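Gifsy-2 prophage ATP-binding sugar transporter-like protein (Salmonella typhimurium LT2, PDB 2PP6) is of uncertain function, with ATP binding and a part in sugar transport only tentatively suggested for its prophage family. Local coordinates at residues K53-P64 against I82-L93; F23-G31 against G67-S75. All coordinates share one frame; numbering follows the deposited sequence.

Contact 1. Residues K53-P64 against I82-L93; sequences KNVVVFSGNVIP and IRRFNGKPQLTL
The carbonyl oxygen V55 O is approached twice from strand 88-93: L91 N donates to it at 2.7 Å, almost in line with the C=O bond, and the CA-H of Q90 adds a weaker contact from CA to V55 O at 3.3 Å. V55 N donates in return to L91 O, and V57 N reaches P89 O at 2.9 Å, so V55-L91 is a hydrogen-bonded antiparallel pair and V56-Q90 a non-hydrogen-bonded one. On the face carrying V55 and L91, the methyls of L91 spread against P64: L91 CD2 lies 3.6 Å from P64 CG. The P64 and P89 side chains cross at about a right angle, CG against CB. On the other face, N54 ND2 makes only a weak bond to T92 OG1. Just after strand 53-57, the F58 ring meets the K88 chain, with K88 CD 4.2 Å from the ring centroid and 6° off the normal. The bend at chi4 (62°) leaves K88 NZ off-centre above the same ring, 4.8 Å from its centroid, a cation-pi contact; NZ also has a long, weak ion pair with D16. Apolar contacts round L91 and P64 thus tie the loop down to the strand, while F58 and K88 face helix 2-23.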
loop_
_atom_site.group_PDB
_atom_site.type_symbol
_atom_site.label_atom_id
_atom_site.label_comp_id
_atom_site.label_asym_id
_atom_site.label_seq_id
_atom_site.Cartn_x
_atom_site.Cartn_y
_atom_site.Cartn_z
ATOM N N LYS A 53 0.481 24.913 -18.694
ATOM C CA LYS A 53 0.616 24.202 -17.417
ATOM C C LYS A 53 -0.450 23.109 -17.206
ATOM O O LYS A 53 -1.585 23.225 -17.675
ATOM C CB LYS A 53 0.552 25.214 -16.271
ATOM C CG LYS A 53 0.854 24.640 -14.904
ATOM C CD LYS A 53 2.338 24.558 -14.643
ATOM C CE LYS A 53 2.942 25.946 -14.556
ATOM N NZ LYS A 53 4.384 25.891 -14.199
ATOM N N ASN A 54 -0.077 22.058 -16.481
ATOM C CA ASN A 54 -0.980 20.940 -16.209
ATOM C C ASN A 54 -0.996 20.569 -14.721
ATOM O O ASN A 54 0.052 20.422 -14.109
ATOM C CB ASN A 54 -0.557 19.743 -17.052
ATOM C CG ASN A 54 -1.732 19.020 -17.639
ATOM O OD1 ASN A 54 -2.370 18.212 -16.972
ATOM N ND2 ASN A 54 -2.050 19.327 -18.889
ATOM N N VAL A 55 -2.177 20.415 -14.132
ATOM C CA VAL A 55 -2.256 20.092 -12.705
ATOM C C VAL A 55 -3.472 19.255 -12.359
ATOM O O VAL A 55 -4.494 19.340 -13.036
ATOM C CB VAL A 55 -2.377 21.359 -11.858
ATOM C CG1 VAL A 55 -1.360 22.389 -12.308
ATOM C CG2 VAL A 55 -3.793 21.912 -11.969
ATOM N N VAL A 56 -3.379 18.449 -11.306
ATOM C CA VAL A 56 -4.550 17.686 -10.907
ATOM C C VAL A 56 -5.044 18.233 -9.559
ATOM O O VAL A 56 -4.256 18.569 -8.679
ATOM C CB VAL A 56 -4.279 16.163 -10.869
ATOM C CG1 VAL A 56 -2.949 15.864 -11.470
ATOM C CG2 VAL A 56 -4.413 15.640 -9.486
ATOM N N VAL A 57 -6.361 18.358 -9.435
ATOM C CA VAL A 57 -7.008 18.918 -8.259
ATOM C C VAL A 57 -7.282 17.918 -7.149
ATOM O O VAL A 57 -8.037 16.967 -7.332
ATOM C CB VAL A 57 -8.337 19.583 -8.677
ATOM C CG1 VAL A 57 -8.985 20.283 -7.486
ATOM C CG2 VAL A 57 -8.071 20.569 -9.788
ATOM N N PHE A 58 -6.703 18.148 -5.979
ATOM C CA PHE A 58 -6.905 17.227 -4.868
ATOM C C PHE A 58 -8.041 17.564 -3.908
ATOM O O PHE A 58 -8.686 16.666 -3.383
ATOM C CB PHE A 58 -5.606 17.055 -4.093
ATOM C CG PHE A 58 -4.636 16.107 -4.749
ATOM C CD1 PHE A 58 -4.289 14.919 -4.134
ATOM C CD2 PHE A 58 -4.081 16.403 -5.994
ATOM C CE1 PHE A 58 -3.400 14.032 -4.750
ATOM C CE2 PHE A 58 -3.191 15.525 -6.612
ATOM C CZ PHE A 58 -2.850 14.340 -5.995
ATOM N N SER A 59 -8.306 18.843 -3.686
ATOM C CA SER A 59 -9.377 19.237 -2.780
ATOM C C SER A 59 -10.712 18.715 -3.305
ATOM O O SER A 59 -10.922 18.648 -4.522
ATOM C CB SER A 59 -9.415 20.758 -2.669
ATOM O OG SER A 59 -8.160 21.249 -2.240
ATOM N N GLY A 60 -11.617 18.340 -2.401
ATOM C CA GLY A 60 -12.908 17.828 -2.839
ATOM C C GLY A 60 -13.994 18.882 -2.793
ATOM O O GLY A 60 -15.162 18.576 -2.994
ATOM N N ASN A 61 -13.615 20.133 -2.545
ATOM C CA ASN A 61 -14.605 21.188 -2.429
ATOM C C ASN A 61 -14.773 22.070 -3.658
ATOM O O ASN A 61 -15.432 23.100 -3.587
ATOM C CB ASN A 61 -14.311 22.051 -1.192
ATOM C CG ASN A 61 -13.041 22.871 -1.329
ATOM O OD1 ASN A 61 -12.012 22.360 -1.756
ATOM N ND2 ASN A 61 -13.103 24.140 -0.940
ATOM N N VAL A 62 -14.191 21.654 -4.782
ATOM C CA VAL A 62 -14.306 22.397 -6.039
ATOM C C VAL A 62 -14.645 21.471 -7.192
ATOM O O VAL A 62 -14.359 20.270 -7.150
ATOM C CB VAL A 62 -12.989 23.143 -6.436
ATOM C CG1 VAL A 62 -12.664 24.217 -5.426
ATOM C CG2 VAL A 62 -11.846 22.166 -6.529
ATOM N N ILE A 63 -15.267 22.044 -8.217
ATOM C CA ILE A 63 -15.615 21.321 -9.447
ATOM C C ILE A 63 -15.144 22.230 -10.577
ATOM O O ILE A 63 -15.908 23.062 -11.073
ATOM C CB ILE A 63 -17.136 21.105 -9.617
ATOM C CG1 ILE A 63 -17.895 21.797 -8.492
ATOM C CG2 ILE A 63 -17.444 19.626 -9.641
ATOM C CD1 ILE A 63 -19.394 21.655 -8.597
ATOM N N PRO A 64 -13.877 22.092 -10.993
ATOM C CA PRO A 64 -13.343 22.932 -12.067
ATOM C C PRO A 64 -14.065 22.792 -13.404
ATOM O O PRO A 64 -14.602 21.737 -13.722
ATOM C CB PRO A 64 -11.880 22.510 -12.130
ATOM C CG PRO A 64 -11.921 21.080 -11.712
ATOM C CD PRO A 64 -12.872 21.109 -10.546
ATOM N N ILE A 82 -10.204 19.468 -19.530
ATOM C CA ILE A 82 -10.247 18.712 -18.288
ATOM C C ILE A 82 -10.247 17.196 -18.465
ATOM O O ILE A 82 -11.182 16.627 -19.014
ATOM C CB ILE A 82 -11.512 19.132 -17.482
ATOM C CG1 ILE A 82 -11.295 20.521 -16.864
ATOM C CG2 ILE A 82 -11.871 18.080 -16.455
ATOM C CD1 ILE A 82 -12.505 21.066 -16.106
ATOM N N ARG A 83 -9.204 16.535 -17.992
ATOM C CA ARG A 83 -9.143 15.079 -18.093
ATOM C C ARG A 83 -9.331 14.431 -16.726
ATOM O O ARG A 83 -9.734 15.071 -15.761
ATOM C CB ARG A 83 -7.807 14.651 -18.675
ATOM C CG ARG A 83 -7.680 15.020 -20.106
ATOM C CD ARG A 83 -6.263 15.356 -20.459
ATOM N NE ARG A 83 -6.209 15.883 -21.816
ATOM C CZ ARG A 83 -5.127 16.420 -22.365
ATOM N NH1 ARG A 83 -3.999 16.505 -21.661
ATOM N NH2 ARG A 83 -5.174 16.863 -23.618
ATOM N N ARG A 84 -9.059 13.143 -16.647
ATOM C CA ARG A 84 -9.184 12.472 -15.382
ATOM C C ARG A 84 -7.857 11.835 -15.046
ATOM O O ARG A 84 -7.115 11.383 -15.928
ATOM C CB ARG A 84 -10.292 11.424 -15.433
ATOM C CG ARG A 84 -11.482 11.794 -14.575
ATOM C CD ARG A 84 -12.095 13.104 -15.032
ATOM N NE ARG A 84 -12.646 13.873 -13.918
ATOM C CZ ARG A 84 -13.349 14.993 -14.061
ATOM N NH1 ARG A 84 -13.590 15.471 -15.275
ATOM N NH2 ARG A 84 -13.794 15.640 -12.991
ATOM N N PHE A 85 -7.536 11.849 -13.763
ATOM C CA PHE A 85 -6.308 11.248 -13.295
ATOM C C PHE A 85 -6.721 10.519 -12.035
ATOM O O PHE A 85 -6.828 11.120 -10.965
ATOM C CB PHE A 85 -5.269 12.311 -12.974
ATOM C CG PHE A 85 -3.935 11.744 -12.625
ATOM C CD1 PHE A 85 -3.044 11.383 -13.621
ATOM C CD2 PHE A 85 -3.579 11.540 -11.295
ATOM C CE1 PHE A 85 -1.805 10.823 -13.305
ATOM C CE2 PHE A 85 -2.347 10.982 -10.963
ATOM C CZ PHE A 85 -1.455 10.622 -11.973
ATOM N N ASN A 86 -6.971 9.220 -12.180
ATOM C CA ASN A 86 -7.404 8.390 -11.068
ATOM C C ASN A 86 -8.619 9.051 -10.440
ATOM O O ASN A 86 -8.725 9.167 -9.213
ATOM C CB ASN A 86 -6.289 8.246 -10.039
ATOM C CG ASN A 86 -5.020 7.691 -10.641
ATOM O OD1 ASN A 86 -4.430 8.290 -11.539
ATOM N ND2 ASN A 86 -4.597 6.533 -10.162
ATOM N N GLY A 87 -9.525 9.506 -11.304
ATOM C CA GLY A 87 -10.747 10.133 -10.846
ATOM C C GLY A 87 -10.640 11.574 -10.395
ATOM O O GLY A 87 -11.612 12.120 -9.885
ATOM N N LYS A 88 -9.476 12.198 -10.555
ATOM C CA LYS A 88 -9.333 13.587 -10.157
ATOM C C LYS A 88 -9.184 14.486 -11.352
ATOM O O LYS A 88 -8.580 14.138 -12.356
ATOM C CB LYS A 88 -8.140 13.779 -9.245
ATOM C CG LYS A 88 -8.258 13.007 -7.983
ATOM C CD LYS A 88 -7.275 13.512 -6.977
ATOM C CE LYS A 88 -6.892 12.408 -6.042
ATOM N NZ LYS A 88 -6.240 11.334 -6.845
ATOM N N PRO A 89 -9.740 15.679 -11.256
ATOM C CA PRO A 89 -9.657 16.632 -12.360
ATOM C C PRO A 89 -8.230 16.985 -12.755
ATOM O O PRO A 89 -7.461 17.475 -11.949
ATOM C CB PRO A 89 -10.386 17.861 -11.815
ATOM C CG PRO A 89 -11.301 17.301 -10.788
ATOM C CD PRO A 89 -10.448 16.264 -10.113
ATOM N N GLN A 90 -7.859 16.714 -13.992
ATOM C CA GLN A 90 -6.542 17.110 -14.429
ATOM C C GLN A 90 -6.810 18.280 -15.362
ATOM O O GLN A 90 -7.375 18.088 -16.432
ATOM C CB GLN A 90 -5.840 16.007 -15.187
ATOM C CG GLN A 90 -4.645 16.567 -15.884
ATOM C CD GLN A 90 -3.807 15.517 -16.507
ATOM O OE1 GLN A 90 -3.112 14.782 -15.818
ATOM N NE2 GLN A 90 -3.864 15.425 -17.829
ATOM N N LEU A 91 -6.405 19.479 -14.949
ATOM C CA LEU A 91 -6.651 20.682 -15.728
ATOM C C LEU A 91 -5.499 21.173 -16.611
ATOM O O LEU A 91 -4.327 21.174 -16.211
ATOM C CB LEU A 91 -7.059 21.816 -14.788
ATOM C CG LEU A 91 -7.992 21.472 -13.621
ATOM C CD1 LEU A 91 -8.337 22.755 -12.849
ATOM C CD2 LEU A 91 -9.254 20.800 -14.132
ATOM N N THR A 92 -5.846 21.591 -17.823
ATOM C CA THR A 92 -4.862 22.144 -18.738
ATOM C C THR A 92 -5.123 23.635 -18.651
ATOM O O THR A 92 -6.225 24.099 -18.958
ATOM C CB THR A 92 -5.063 21.665 -20.183
ATOM O OG1 THR A 92 -4.759 20.267 -20.268
ATOM C CG2 THR A 92 -4.150 22.440 -21.126
ATOM N N LEU A 93 -4.103 24.369 -18.217
ATOM C CA LEU A 93 -4.209 25.807 -18.020
ATOM C C LEU A 93 -3.383 26.626 -18.994
ATOM O O LEU A 93 -2.226 26.297 -19.274
ATOM C CB LEU A 93 -3.742 26.156 -16.614
ATOM C CG LEU A 93 -4.114 25.223 -15.478
ATOM C CD1 LEU A 93 -3.390 25.641 -14.211
ATOM C CD2 LEU A 93 -5.605 25.270 -15.277
#

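Contact 2. Residues F23-G31 against G67-S75; sequences FGMKVNING and GDRVVLRGS
V27 and L72 meet where the CG2 methyl of V27 lies 3.5 Å from L72 CB, filling the hollow beside the backbone of V71 and L72. One step along, the isobutyl tip of L72 forms the next bump: with CG anti to the backbone N (chi1 159°), it lodges CD1 against the end of M25, present as selenomethionine, 3.4 Å from both M25 CE and M25 SE. The bend of M25 at chi3 (-66°) presents both atoms to L72, and SE also lies over one face of the R73 guanidinium, off its centre and 4.0 Å from R73 NE. That guanidinium is held by a salt bridge to E38, so M25 packs on a group whose charge is met elsewhere. Toward the opposite end of the pairing, I29 and V70 run alongside each other in one direction, I29 CG1 being 3.9 Å from V70 CG2. Beyond them the amide of N30 is stacked on the carboxylate of D68 with planes 8° apart; D68 OD2 receives R65 N.

The backbone ladder between these fillings is short. V71 N donates to N28 O at 2.8 Å, N28 N gives a longer bond to V71 O, and N30 N reaches R69 O at 3.0 Å. Waters extend it at both ends: one bridges K26 O and R73 N beyond the L72 end, and another donates to N28 OD1 and to R69 O, 2.8 Å from the latter. The side-chain nitrogen of N28 goes instead to D33. Here the first and fourth strands in sequence close the barrel: the inward face (V27, I29, V70, L72) is aliphatic, the outward one carries N28 and V71, and waters and polar groups complete the ends of a seam with few direct backbone bonds.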
loop_
_atom_site.group_PDB
_atom_site.type_symbol
_atom_site.label_atom_id
_atom_site.label_comp_id
_atom_site.label_asym_id
_atom_site.label_seq_id
_atom_site.Cartn_x
_atom_site.Cartn_y
_atom_site.Cartn_z
ATOM N N PHE A 23 3.412 17.821 -2.057
ATOM C CA PHE A 23 3.592 18.622 -3.259
ATOM C C PHE A 23 2.450 19.599 -3.562
ATOM O O PHE A 23 2.570 20.447 -4.449
ATOM C CB PHE A 23 3.805 17.691 -4.459
ATOM C CG PHE A 23 4.695 16.509 -4.162
ATOM C CD1 PHE A 23 6.003 16.694 -3.720
ATOM C CD2 PHE A 23 4.218 15.210 -4.299
ATOM C CE1 PHE A 23 6.820 15.607 -3.418
ATOM C CE2 PHE A 23 5.030 14.117 -3.999
ATOM C CZ PHE A 23 6.332 14.321 -3.557
ATOM N N GLY A 24 1.347 19.502 -2.829
ATOM C CA GLY A 24 0.239 20.403 -3.088
ATOM C C GLY A 24 0.536 21.898 -3.026
ATOM O O GLY A 24 1.368 22.353 -2.237
HETATM N N MSE A 25 -0.150 22.661 -3.875
HETATM C CA MSE A 25 -0.030 24.113 -3.914
HETATM C C MSE A 25 -1.398 24.668 -3.581
HETATM O O MSE A 25 -2.413 24.013 -3.836
HETATM C CB MSE A 25 0.310 24.616 -5.298
HETATM C CG MSE A 25 1.690 24.334 -5.764
HETATM SE SE MSE A 25 1.898 25.286 -7.411
HETATM C CE MSE A 25 0.625 24.303 -8.474
ATOM N N LYS A 26 -1.425 25.875 -3.023
ATOM C CA LYS A 26 -2.680 26.534 -2.679
ATOM C C LYS A 26 -3.018 27.367 -3.901
ATOM O O LYS A 26 -2.216 28.172 -4.377
ATOM C CB LYS A 26 -2.487 27.398 -1.441
ATOM C CG LYS A 26 -3.632 28.334 -1.118
ATOM C CD LYS A 26 -4.794 27.615 -0.504
ATOM C CE LYS A 26 -5.150 28.272 0.814
ATOM N NZ LYS A 26 -5.370 29.730 0.643
ATOM N N VAL A 27 -4.208 27.174 -4.423
ATOM C CA VAL A 27 -4.550 27.852 -5.650
ATOM C C VAL A 27 -6.014 28.256 -5.671
ATOM O O VAL A 27 -6.843 27.630 -5.017
ATOM C CB VAL A 27 -4.203 26.896 -6.825
ATOM C CG1 VAL A 27 -5.453 26.474 -7.586
ATOM C CG2 VAL A 27 -3.172 27.519 -7.699
ATOM N N ASN A 28 -6.337 29.303 -6.420
ATOM C CA ASN A 28 -7.712 29.754 -6.486
ATOM C C ASN A 28 -8.315 29.415 -7.837
ATOM O O ASN A 28 -7.789 29.824 -8.872
ATOM C CB ASN A 28 -7.786 31.263 -6.231
ATOM C CG ASN A 28 -9.212 31.754 -6.049
ATOM O OD1 ASN A 28 -9.993 31.819 -7.007
ATOM N ND2 ASN A 28 -9.565 32.099 -4.808
ATOM N N ILE A 29 -9.411 28.654 -7.813
ATOM C CA ILE A 29 -10.126 28.243 -9.019
ATOM C C ILE A 29 -11.543 28.778 -8.965
ATOM O O ILE A 29 -12.308 28.446 -8.079
ATOM C CB ILE A 29 -10.193 26.721 -9.149
ATOM C CG1 ILE A 29 -8.782 26.159 -9.389
ATOM C CG2 ILE A 29 -11.146 26.346 -10.269
ATOM C CD1 ILE A 29 -8.736 24.659 -9.677
ATOM N N ASN A 30 -11.885 29.611 -9.933
ATOM C CA ASN A 30 -13.195 30.229 -9.992
ATOM C C ASN A 30 -13.695 30.748 -8.644
ATOM O O ASN A 30 -14.831 30.512 -8.256
ATOM C CB ASN A 30 -14.216 29.274 -10.588
ATOM C CG ASN A 30 -15.430 30.000 -11.084
ATOM O OD1 ASN A 30 -15.306 31.051 -11.711
ATOM N ND2 ASN A 30 -16.608 29.459 -10.813
ATOM N N GLY A 31 -12.838 31.455 -7.925
ATOM C CA GLY A 31 -13.253 32.017 -6.652
ATOM C C GLY A 31 -13.102 31.146 -5.425
ATOM O O GLY A 31 -13.341 31.628 -4.324
ATOM N N GLY A 67 -13.096 27.244 -18.912
ATOM C CA GLY A 67 -13.520 28.631 -18.825
ATOM C C GLY A 67 -12.982 29.287 -17.565
ATOM O O GLY A 67 -12.432 30.397 -17.627
ATOM N N ASP A 68 -13.141 28.590 -16.430
ATOM C CA ASP A 68 -12.665 29.038 -15.110
ATOM C C ASP A 68 -11.303 29.692 -15.143
ATOM O O ASP A 68 -10.394 29.235 -15.839
ATOM C CB ASP A 68 -12.542 27.861 -14.138
ATOM C CG ASP A 68 -13.876 27.336 -13.667
ATOM O OD1 ASP A 68 -14.914 27.921 -14.036
ATOM O OD2 ASP A 68 -13.879 26.337 -12.918
ATOM N N ARG A 69 -11.173 30.769 -14.378
ATOM C CA ARG A 69 -9.898 31.445 -14.277
ATOM C C ARG A 69 -9.261 30.815 -13.052
ATOM O O ARG A 69 -9.932 30.555 -12.044
ATOM C CB ARG A 69 -10.061 32.956 -14.096
ATOM C CG ARG A 69 -10.935 33.417 -12.945
ATOM C CD ARG A 69 -10.943 34.948 -12.917
ATOM N NE ARG A 69 -12.129 35.521 -12.278
ATOM C CZ ARG A 69 -12.469 36.809 -12.350
ATOM N NH1 ARG A 69 -11.713 37.665 -13.033
ATOM N NH2 ARG A 69 -13.571 37.242 -11.745
ATOM N N VAL A 70 -7.967 30.545 -13.154
ATOM C CA VAL A 70 -7.230 29.913 -12.084
ATOM C C VAL A 70 -6.046 30.767 -11.709
ATOM O O VAL A 70 -5.199 31.021 -12.554
ATOM C CB VAL A 70 -6.692 28.552 -12.543
ATOM C CG1 VAL A 70 -5.805 27.950 -11.461
ATOM C CG2 VAL A 70 -7.845 27.639 -12.900
ATOM N N VAL A 71 -5.967 31.221 -10.461
ATOM C CA VAL A 71 -4.806 32.006 -10.066
ATOM C C VAL A 71 -3.791 31.057 -9.464
ATOM O O VAL A 71 -4.036 30.444 -8.425
ATOM C CB VAL A 71 -5.135 33.069 -9.025
ATOM C CG1 VAL A 71 -3.862 33.819 -8.661
ATOM C CG2 VAL A 71 -6.195 34.016 -9.564
ATOM N N LEU A 72 -2.647 30.934 -10.115
ATOM C CA LEU A 72 -1.613 30.025 -9.646
ATOM C C LEU A 72 -0.265 30.713 -9.617
ATOM O O LEU A 72 0.189 31.258 -10.616
ATOM C CB LEU A 72 -1.577 28.792 -10.560
ATOM C CG LEU A 72 -0.324 27.925 -10.619
ATOM C CD1 LEU A 72 0.128 27.566 -9.224
ATOM C CD2 LEU A 72 -0.633 26.676 -11.404
ATOM N N ARG A 73 0.369 30.684 -8.458
ATOM C CA ARG A 73 1.657 31.318 -8.279
ATOM C C ARG A 73 1.697 32.788 -8.708
ATOM O O ARG A 73 2.715 33.290 -9.170
ATOM C CB ARG A 73 2.726 30.502 -8.989
ATOM C CG ARG A 73 3.410 29.572 -8.030
ATOM C CD ARG A 73 4.269 28.540 -8.711
ATOM N NE ARG A 73 4.998 27.773 -7.704
ATOM C CZ ARG A 73 5.683 26.665 -7.958
ATOM N NH1 ARG A 73 5.726 26.190 -9.197
ATOM N NH2 ARG A 73 6.326 26.040 -6.977
ATOM N N GLY A 74 0.579 33.480 -8.536
ATOM C CA GLY A 74 0.530 34.884 -8.876
ATOM C C GLY A 74 0.082 35.184 -10.284
ATOM O O GLY A 74 -0.120 36.345 -10.625
ATOM N N SER A 75 -0.086 34.158 -11.110
ATOM C CA SER A 75 -0.502 34.385 -12.492
ATOM C C SER A 75 -1.887 33.832 -12.758
ATOM O O SER A 75 -2.328 32.894 -12.096
ATOM C CB SER A 75 0.501 33.751 -13.450
ATOM O OG SER A 75 1.807 33.801 -12.900
HETATM O O HOH W 1 -0.128 29.149 -5.800
HETATM O O HOH W 2 -10.260 32.184 -9.810
#

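In the fold
Contact 1 and contact 2 are two seams of one antiparallel barrel, with centres about 11 Å apart. Across the sheet the strands run 25-29, 32-38, 53-57, 88-95, 75-85 and 69-72, so contact 1 is an internal pairing, separated from the strands of contact 2 by strand 32-38 on one side and strand 75-85 on the other. Interior side chains of the two contacts meet in the barrel core: L91 CD1 lies 3.7 Å from I29 CD1, L93 CD2 is 4.0 Å from V70 CG2, and V57 CG2 is 4.1 Å from I29 CD1. One apolar core therefore serves both seams. The geometry of neither contact identifies a nucleotide or sugar site.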